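Local coordinates for HydG protein (Carboxydothermus hydrogenoformans, PDB 4RTB) that serves as a radical SAM maturase of [FeFe]-hydrogenase, probably using a [4Fe-4S] cluster and S-adenosylmethionine to make the carbon monoxide and cyanide ligands of its active site, at residues 218-222 and 223-227; 445-448 and 449-453; 456-459 and 460-463. All coordinates share one frame; numbering follows the deposited sequence.

Interaction 1 (218-222 and 223-227)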
# COMPACT_ATOMS: atom_id res chain seq x y z
N GLU A 218 -15.46 -16.55 7.89
CA GLU A 218 -15.08 -17.79 7.23
C GLU A 218 -13.58 -18.05 7.27
O GLU A 218 -13.15 -19.19 7.46
CB GLU A 218 -15.56 -17.77 5.77
CG GLU A 218 -14.56 -18.32 4.76
N VAL A 219 -12.78 -17.00 7.11
CA VAL A 219 -11.35 -17.20 6.90
C VAL A 219 -10.52 -16.94 8.16
O VAL A 219 -9.39 -17.41 8.27
CB VAL A 219 -10.84 -16.31 5.74
CG1 VAL A 219 -10.44 -14.92 6.24
CG2 VAL A 219 -9.67 -16.98 5.04
N HIS A 220 -11.08 -16.19 9.11
CA HIS A 220 -10.38 -15.93 10.36
C HIS A 220 -10.91 -16.85 11.46
O HIS A 220 -12.05 -16.70 11.91
CB HIS A 220 -10.51 -14.46 10.75
CG HIS A 220 -9.96 -13.52 9.74
ND1 HIS A 220 -10.76 -12.69 8.96
CD2 HIS A 220 -8.69 -13.26 9.34
CE1 HIS A 220 -10.01 -11.98 8.15
NE2 HIS A 220 -8.74 -12.30 8.36
N LEU A 221 -10.08 -17.79 11.90
CA LEU A 221 -10.57 -18.94 12.67
C LEU A 221 -10.32 -18.87 14.18
O LEU A 221 -11.14 -19.33 14.97
CB LEU A 221 -9.94 -20.22 12.11
CG LEU A 221 -10.66 -20.92 10.94
CD1 LEU A 221 -11.53 -19.98 10.12
CD2 LEU A 221 -9.67 -21.67 10.05
N ASP A 222 -9.19 -18.29 14.59
CA ASP A 222 -8.85 -18.23 16.01
C ASP A 222 -8.26 -16.89 16.39
O ASP A 222 -7.71 -16.18 15.54
CB ASP A 222 -7.86 -19.35 16.36
CG ASP A 222 -8.36 -20.24 17.48
OD1 ASP A 222 -9.09 -19.75 18.36
OD2 ASP A 222 -8.02 -21.44 17.47
N GLY A 223 -8.36 -16.54 17.67
CA GLY A 223 -7.75 -15.32 18.17
C GLY A 223 -8.65 -14.11 18.14
O GLY A 223 -9.81 -14.20 17.73
N PRO A 224 -8.12 -12.95 18.57
CA PRO A 224 -8.86 -11.69 18.67
C PRO A 224 -9.27 -11.10 17.32
O PRO A 224 -10.26 -10.37 17.25
CB PRO A 224 -7.88 -10.76 19.40
CG PRO A 224 -6.53 -11.36 19.15
CD PRO A 224 -6.74 -12.83 19.06
N LYS A 225 -8.51 -11.42 16.27
CA LYS A 225 -8.83 -10.95 14.93
C LYS A 225 -10.21 -11.46 14.47
O LYS A 225 -10.83 -10.84 13.61
CB LYS A 225 -7.74 -11.39 13.94
CG LYS A 225 -7.99 -11.01 12.48
CD LYS A 225 -6.86 -11.49 11.59
CE LYS A 225 -5.89 -10.37 11.24
NZ LYS A 225 -6.09 -9.89 9.84
N THR A 226 -10.69 -12.55 15.06
CA THR A 226 -12.01 -13.10 14.75
C THR A 226 -13.11 -12.06 14.94
O THR A 226 -14.23 -12.25 14.43
CB THR A 226 -12.35 -14.33 15.62
OG1 THR A 226 -12.09 -14.04 17.00
CG2 THR A 226 -11.52 -15.53 15.19
N ASN A 227 -12.78 -10.98 15.65
CA ASN A 227 -13.73 -9.88 15.82
C ASN A 227 -13.70 -8.91 14.65
O ASN A 227 -12.73 -8.21 14.42
CB ASN A 227 -13.46 -9.13 17.12
CG ASN A 227 -14.66 -8.31 17.58
OD1 ASN A 227 -15.02 -7.33 16.94
ND2 ASN A 227 -15.28 -8.72 18.68
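His220 and Lys225 meet where the chain turns back after helix 213-219. The lysine crosses the imidazole on a slant: its CG lies over one ring face, and its CD reaches the ring carbon CD2 of His220 at 3.4 Å. With CG anti to the backbone N (chi1 178°), Lys225 carries CG and CD across the ring before bends at chi3 and chi4 turn NZ off. The opposite face of the imidazole takes CG1 of Val219, 3.5 Å above the plane and over the ring centre, so the ring is sandwiched between aliphatic carbons. Its nitrogens are held too: ND1 bonds to the Tyr216 carbonyl and NE2 to the Tyr114 hydroxyl. Without the imidazole, as with an alanine here, the Tyr114 hydroxyl would probably lose its partner and the Lys225 methylenes the ring they lie on.

Asp222 works through the turn itself, its OD1 receiving a weak bond from Gly223 N at 3.4 Å. Thr226 fills the inside of the bend with its methyl: CG2 sits 3.5 Å from His220 O and 3.7 Å from Asp222 N. The short 3-10 segment 224-226 is tied by Thr226 N to Gly223 O at 3.3 Å.

Tyr114 is itself an S-adenosylmethionine-binding residue, and the NZ of Lys225 makes a weak hydrogen bond to bound S-adenosylmethionine while the side chain also touches the iron-sulfur cluster. NE2 holds Tyr114, the ND1 bond fixes the turn of the ring, and the stem of Lys225 packs on it, making His220 a second-shell residue likely to help position both.

Interaction 2 (445-448 and 449-453)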
# COMPACT_ATOMS: atom_id res chain seq x y z
N ASN A 445 21.56 10.44 -13.48
CA ASN A 445 21.86 11.85 -13.71
C ASN A 445 21.22 12.33 -15.01
O ASN A 445 20.52 13.35 -15.02
CB ASN A 445 23.38 12.06 -13.75
CG ASN A 445 23.77 13.52 -13.65
OD1 ASN A 445 23.10 14.41 -14.18
ND2 ASN A 445 24.88 13.79 -12.96
N GLY A 446 21.45 11.59 -16.09
CA GLY A 446 20.88 11.93 -17.38
C GLY A 446 19.37 12.03 -17.35
O GLY A 446 18.78 13.01 -17.84
N TYR A 447 18.73 11.02 -16.76
CA TYR A 447 17.28 11.02 -16.60
C TYR A 447 16.80 12.28 -15.89
O TYR A 447 15.89 12.97 -16.37
CB TYR A 447 16.82 9.78 -15.83
CG TYR A 447 15.34 9.76 -15.53
CD1 TYR A 447 14.86 10.17 -14.29
CD2 TYR A 447 14.42 9.36 -16.49
CE1 TYR A 447 13.50 10.16 -14.01
CE2 TYR A 447 13.06 9.35 -16.22
CZ TYR A 447 12.61 9.75 -14.98
OH TYR A 447 11.26 9.75 -14.71
N LEU A 448 17.41 12.58 -14.75
CA LEU A 448 17.05 13.76 -13.97
C LEU A 448 17.20 15.03 -14.79
O LEU A 448 16.38 15.94 -14.69
CB LEU A 448 17.90 13.85 -12.70
CG LEU A 448 17.52 12.92 -11.56
CD1 LEU A 448 18.51 13.06 -10.43
CD2 LEU A 448 16.10 13.21 -11.08
N LEU A 449 18.25 15.08 -15.60
CA LEU A 449 18.46 16.21 -16.51
C LEU A 449 17.29 16.35 -17.48
O LEU A 449 16.78 17.45 -17.69
CB LEU A 449 19.77 16.05 -17.28
CG LEU A 449 21.05 16.12 -16.45
CD1 LEU A 449 22.27 15.84 -17.32
CD2 LEU A 449 21.17 17.47 -15.76
N GLN A 450 16.86 15.22 -18.05
CA GLN A 450 15.73 15.23 -18.99
C GLN A 450 14.45 15.74 -18.34
O GLN A 450 13.76 16.62 -18.88
CB GLN A 450 15.50 13.83 -19.56
CG GLN A 450 16.55 13.38 -20.55
CD GLN A 450 16.63 14.28 -21.77
OE1 GLN A 450 17.61 14.99 -21.98
NE2 GLN A 450 15.58 14.25 -22.60
N VAL A 451 14.13 15.19 -17.17
CA VAL A 451 12.94 15.61 -16.44
C VAL A 451 13.02 17.10 -16.11
O VAL A 451 12.03 17.82 -16.19
CB VAL A 451 12.75 14.81 -15.14
CG1 VAL A 451 11.39 15.08 -14.54
CG2 VAL A 451 12.91 13.32 -15.42
N VAL A 452 14.22 17.55 -15.76
CA VAL A 452 14.44 18.95 -15.38
C VAL A 452 14.25 19.87 -16.58
O VAL A 452 13.76 21.00 -16.44
CB VAL A 452 15.84 19.15 -14.76
CG1 VAL A 452 16.60 20.30 -15.42
CG2 VAL A 452 15.71 19.38 -13.26
N LYS A 453 14.61 19.40 -17.77
CA LYS A 453 14.41 20.22 -18.96
C LYS A 453 12.96 20.16 -19.41
O LYS A 453 12.49 21.04 -20.14
CB LYS A 453 15.33 19.77 -20.10
CG LYS A 453 14.73 18.74 -21.04
CD LYS A 453 15.40 18.81 -22.40
CE LYS A 453 16.91 18.66 -22.27
NZ LYS A 453 17.60 18.89 -23.57
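Leu449 lies against Asn445 one turn back, its CG and CD1 both 3.5 Å from Asn445 OD1. The two side chains cross at a slant, a polar oxygen resting on aliphatic carbon, while Leu449 N donates to Asn445 O at 2.9 Å. Gln450 follows with the same bond to Gly446, and its bent side chain runs outward after CG passes Gly446 O at 3.5 Å.

This is the i to i+4 pattern of a regular alpha helix, here the middle and later turns of helix 438-454, and the side chains pair at the same spacing. Val451 meets Tyr447 through its CG2 methyl, which sits over one face of the ring, 3.7 Å from the ring centroid and 21° off the normal, a CH-pi contact. Ring and methyl are brought together by Tyr447 having CG anti to its own N (chi1 175°) and Val451 having CG2 anti to its carbonyl carbon. The methyl is displaced toward CE1 and CZ. The Tyr447 hydroxyl makes a weak hydrogen bond to Gly386 O, while Val451 N bonds almost straight (170°) to Tyr447 O.

Val452 N closes the next turn on Leu448 O at 2.9 Å; the Leu448 side chain packs on Leu423, Phe426, Val427 and Leu430 of helix 419-432. Last, Lys453 N donates to Leu449 O.

Interaction 3 (456-459 and 460-463)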
# COMPACT_ATOMS: atom_id res chain seq x y z
N PRO A 456 9.94 24.06 -17.25
CA PRO A 456 10.62 25.36 -17.28
C PRO A 456 10.47 26.16 -15.99
O PRO A 456 11.21 27.12 -15.77
CB PRO A 456 9.92 26.08 -18.44
CG PRO A 456 8.54 25.53 -18.42
CD PRO A 456 8.66 24.09 -17.98
N ASN A 457 9.53 25.76 -15.14
CA ASN A 457 9.34 26.42 -13.85
C ASN A 457 10.40 25.98 -12.84
O ASN A 457 10.46 26.51 -11.72
CB ASN A 457 7.94 26.12 -13.30
N PHE A 458 11.23 25.02 -13.23
CA PHE A 458 12.24 24.46 -12.35
C PHE A 458 13.66 24.63 -12.90
O PHE A 458 14.44 23.68 -12.90
CB PHE A 458 11.99 22.96 -12.11
CG PHE A 458 10.64 22.64 -11.50
CD1 PHE A 458 10.08 21.39 -11.68
CD2 PHE A 458 9.95 23.57 -10.74
CE1 PHE A 458 8.85 21.06 -11.13
CE2 PHE A 458 8.71 23.26 -10.19
CZ PHE A 458 8.17 22.00 -10.38
N GLU A 459 13.99 25.83 -13.37
CA GLU A 459 15.33 26.10 -13.91
C GLU A 459 16.40 26.02 -12.81
O GLU A 459 17.38 25.27 -12.93
CB GLU A 459 15.36 27.48 -14.58
CG GLU A 459 16.36 27.63 -15.72
CD GLU A 459 17.74 28.07 -15.25
OE1 GLU A 459 17.93 28.26 -14.04
OE2 GLU A 459 18.64 28.22 -16.11
N ASN A 460 16.19 26.78 -11.74
CA ASN A 460 17.15 26.83 -10.63
C ASN A 460 17.29 25.48 -9.93
O ASN A 460 18.37 25.15 -9.42
CB ASN A 460 16.73 27.90 -9.62
CG ASN A 460 16.96 29.30 -10.13
OD1 ASN A 460 18.07 29.82 -10.05
ND2 ASN A 460 15.91 29.94 -10.64
N ILE A 461 16.21 24.71 -9.90
CA ILE A 461 16.25 23.34 -9.40
C ILE A 461 17.22 22.51 -10.24
O ILE A 461 18.02 21.75 -9.71
CB ILE A 461 14.86 22.68 -9.40
CG1 ILE A 461 13.91 23.44 -8.48
CG2 ILE A 461 14.96 21.22 -8.99
CD1 ILE A 461 12.51 22.88 -8.45
N GLY A 462 17.15 22.69 -11.56
CA GLY A 462 18.05 22.00 -12.47
C GLY A 462 19.50 22.38 -12.21
O GLY A 462 20.38 21.50 -12.13
N ARG A 463 19.75 23.68 -12.09
CA ARG A 463 21.09 24.16 -11.77
C ARG A 463 21.62 23.52 -10.48
O ARG A 463 22.77 23.05 -10.43
CB ARG A 463 21.10 25.69 -11.63
CG ARG A 463 20.82 26.44 -12.93
CD ARG A 463 22.07 27.13 -13.46
NE ARG A 463 21.80 27.87 -14.70
CZ ARG A 463 22.12 27.43 -15.91
NH1 ARG A 463 22.73 26.26 -16.06
NH2 ARG A 463 21.84 28.17 -16.98
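With CG anti to its carbonyl carbon (chi1 -59°), Phe458 sends its ring alongside Ile461, whose own CG1 takes the same kind of position and whose chain then runs on extended. The two side chains therefore lie next to each other and point the same way. The methyl CD1 of Ile461 comes to 3.5 Å from the ring carbon CD2 of Phe458 and to 3.7 Å from its CB, meeting the ring at a slant. Glu459, one residue on, bends at chi2 (-88°) and turns its carboxylate along the helix toward Arg463.

Phe458 holds the N-cap position of helix 459-468, and its contribution here is backbone and packing. Its carbonyl oxygen takes Gly462 N at 3.2 Å, with the donor well above the carbonyl plane. Arg463 N to Glu459 O, at 3.0 Å, is better placed, lying in that plane. The ring of Phe458 also touches Thr419 and Pro420, and Ile461 touches Pro420 and Phe424, so this apolar pair faces helix 419-432.

On the outer side, OE2 of Glu459 stands over one face of the Arg463 guanidinium, the two group planes 79° apart. OE2 of Glu459 is 3.3 Å from Arg463 NH2, yet no N-H points at it. The pair is thus a salt bridge of charge alone, at a solvent-exposed place, and is likely to contribute modestly. A carboxylate in the first turn probably also interacts favourably with the positive end of the helix dipole.

Interaction 1 comes first along the chain, within the radical SAM part, running from the end of helix 213-219 into the loop before helix 228-232, beside the cluster and S-adenosylmethionine. Interactions 2 and 3 follow much later, on the opposite side of the chain's centre: their centres lie about 51 Å and 54 Å from that of interaction 1, so they have no direct link with the cofactor site. They belong together, about 11 Å apart between centres, on the consecutive helices 438-454 and 459-468. Val452 CG2 touches Gly462 CA at 3.6 Å, and both contacts lean on helix 419-432, joining three C-terminal helices into one bundle well away from the catalytic centre.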